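Local coordinates for putative CRISPR-associated endoribonuclease-like protein Cas6nc (Pyrococcus horikoshii, PDB 3QJL), which binds CRISPR RNA as a Cas6-family member of prokaryotic adaptive immunity, with an oligomeric state that varies with the RNA sequence, at residues A[33-38]-A[99-104]. Sequence-based numbering, arbitrary orientation.
Sequences LEKVNS and EKSPEF
In the N-terminal ferredoxin-like domain of this Cas6-family protein, Lys35 on helix 25-39 reaches across to Ser101, Glu103 and Phe104, where helix 88-100 turns into the edge strand 103-106 of the antiparallel sheet. An inverse gamma turn centred on Pro102 joins the two, and the carbonyls of Ser101 and Glu103 both accept from the lysine ammonium; Ser101 O also takes a weak bond from Glu103 N. The stronger of the two lysine bonds runs from Lys35 NZ to Glu103 O at 3.2 Å, with the donor tilted 32° from the carbonyl plane. Lys35 NZ also makes a weak hydrogen bond to Ser101 O, 3.1 Å away.

The lysine chain is extended as far as CE and bends at its last torsion (chi4 -48°), which sets NZ between the two carbonyls while the methylenes stay alongside the turn and the ring. Lys35 CE lies over one face of Phe104 in a CH-pi contact, 3.9 Å from the centroid and displaced toward the rim at CZ. The charge itself sits farther up, with NZ 5.0 Å from the centroid and 11° off the ring normal, a cation-pi geometry. The ring also packs on Phe111 and Val113 of strand 109-118, and Ala97 of helix 88-100 touches the lysine chain. Ser101 OG hydrogen-bonds to Ala97 O in the last turn of that helix. Glu103, bent at chi2, folds its carboxylate back over the turn and adds a long salt bridge, OE2 lying 4.0 Å from Lys35 NZ.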
loop_
_atom_site.group_PDB
_atom_site.type_symbol
_atom_site.label_atom_id
_atom_site.label_comp_id
_atom_site.label_asym_id
_atom_site.label_seq_id
_atom_site.Cartn_x
_atom_site.Cartn_y
_atom_site.Cartn_z
ATOM N N LEU A 33 26.711 -13.556 4.185
ATOM C CA LEU A 33 27.716 -14.180 3.322
ATOM C C LEU A 33 29.056 -14.346 4.051
ATOM O O LEU A 33 29.643 -15.423 4.061
ATOM C CB LEU A 33 27.917 -13.351 2.053
ATOM C CG LEU A 33 28.674 -14.106 0.972
ATOM C CD1 LEU A 33 27.922 -15.368 0.597
ATOM C CD2 LEU A 33 28.891 -13.245 -0.241
ATOM N N GLU A 34 29.519 -13.260 4.657
ATOM C CA GLU A 34 30.757 -13.225 5.425
ATOM C C GLU A 34 30.736 -14.260 6.546
ATOM O O GLU A 34 31.681 -15.043 6.705
ATOM C CB GLU A 34 30.923 -11.821 6.004
ATOM C CG GLU A 34 32.010 -11.639 7.025
ATOM C CD GLU A 34 32.060 -10.204 7.544
ATOM O OE1 GLU A 34 33.182 -9.710 7.801
ATOM O OE2 GLU A 34 30.984 -9.571 7.696
ATOM N N LYS A 35 29.650 -14.264 7.316
ATOM C CA LYS A 35 29.501 -15.196 8.420
ATOM C C LYS A 35 29.505 -16.657 7.969
ATOM O O LYS A 35 30.218 -17.470 8.541
ATOM C CB LYS A 35 28.254 -14.875 9.228
ATOM C CG LYS A 35 28.318 -13.523 9.891
ATOM C CD LYS A 35 27.109 -13.276 10.766
ATOM C CE LYS A 35 27.033 -11.829 11.201
ATOM N NZ LYS A 35 28.335 -11.322 11.724
ATOM N N VAL A 36 28.724 -16.995 6.950
ATOM C CA VAL A 36 28.730 -18.356 6.419
ATOM C C VAL A 36 30.091 -18.696 5.825
ATOM O O VAL A 36 30.564 -19.826 5.917
ATOM C CB VAL A 36 27.666 -18.555 5.323
ATOM C CG1 VAL A 36 27.736 -19.969 4.746
ATOM C CG2 VAL A 36 26.284 -18.267 5.870
ATOM N N ASN A 37 30.731 -17.717 5.207
ATOM C CA ASN A 37 31.988 -17.999 4.543
ATOM C C ASN A 37 33.068 -18.448 5.531
ATOM O O ASN A 37 33.959 -19.223 5.178
ATOM C CB ASN A 37 32.445 -16.800 3.728
ATOM C CG ASN A 37 33.642 -17.110 2.879
ATOM O OD1 ASN A 37 33.571 -17.923 1.948
ATOM N ND2 ASN A 37 34.758 -16.462 3.186
ATOM N N SER A 38 32.974 -17.976 6.770
ATOM C CA SER A 38 33.914 -18.360 7.816
ATOM C C SER A 38 33.841 -19.863 8.118
ATOM O O SER A 38 34.849 -20.503 8.426
ATOM C CB SER A 38 33.637 -17.568 9.094
ATOM O OG SER A 38 33.899 -16.189 8.925
ATOM N N GLU A 99 24.714 -17.775 14.458
ATOM C CA GLU A 99 24.791 -17.979 15.894
ATOM C C GLU A 99 26.211 -17.859 16.459
ATOM O O GLU A 99 26.407 -17.307 17.550
ATOM C CB GLU A 99 24.201 -19.323 16.254
ATOM C CG GLU A 99 24.284 -19.633 17.711
ATOM C CD GLU A 99 23.869 -21.046 17.972
ATOM O OE1 GLU A 99 24.719 -21.945 17.761
ATOM O OE2 GLU A 99 22.689 -21.247 18.347
ATOM N N LYS A 100 27.201 -18.370 15.734
ATOM C CA LYS A 100 28.577 -18.146 16.159
ATOM C C LYS A 100 28.860 -16.648 16.243
ATOM O O LYS A 100 29.243 -16.136 17.286
ATOM C CB LYS A 100 29.584 -18.836 15.236
ATOM C CG LYS A 100 29.479 -20.336 15.248
ATOM C CD LYS A 100 30.819 -20.980 14.982
ATOM C CE LYS A 100 30.712 -22.511 14.978
ATOM N NZ LYS A 100 29.894 -23.066 16.119
ATOM N N SER A 101 28.633 -15.933 15.152
ATOM C CA SER A 101 28.981 -14.523 15.115
ATOM C C SER A 101 27.711 -13.715 14.963
ATOM O O SER A 101 27.376 -13.283 13.866
ATOM C CB SER A 101 29.927 -14.258 13.949
ATOM O OG SER A 101 30.042 -15.427 13.151
ATOM N N PRO A 102 26.983 -13.527 16.075
ATOM C CA PRO A 102 25.654 -12.911 16.037
ATOM C C PRO A 102 25.669 -11.387 16.181
ATOM O O PRO A 102 24.853 -10.837 16.927
ATOM C CB PRO A 102 24.997 -13.513 17.279
ATOM C CG PRO A 102 26.180 -13.736 18.261
ATOM C CD PRO A 102 27.462 -13.686 17.460
ATOM N N GLU A 103 26.537 -10.707 15.442
ATOM C CA GLU A 103 26.668 -9.268 15.600
ATOM C C GLU A 103 26.367 -8.616 14.271
ATOM O O GLU A 103 27.094 -8.810 13.293
ATOM C CB GLU A 103 28.061 -8.870 16.112
ATOM C CG GLU A 103 29.246 -9.268 15.198
ATOM C CD GLU A 103 29.843 -10.663 15.491
ATOM O OE1 GLU A 103 29.349 -11.379 16.395
ATOM O OE2 GLU A 103 30.821 -11.039 14.802
ATOM N N PHE A 104 25.272 -7.863 14.236
ATOM C CA PHE A 104 24.845 -7.203 13.012
ATOM C C PHE A 104 24.868 -5.693 13.125
ATOM O O PHE A 104 24.394 -5.120 14.108
ATOM C CB PHE A 104 23.458 -7.680 12.597
ATOM C CG PHE A 104 23.465 -9.007 11.895
ATOM C CD1 PHE A 104 23.096 -10.163 12.563
ATOM C CD2 PHE A 104 23.851 -9.097 10.566
ATOM C CE1 PHE A 104 23.102 -11.380 11.913
ATOM C CE2 PHE A 104 23.855 -10.311 9.913
ATOM C CZ PHE A 104 23.482 -11.458 10.589
#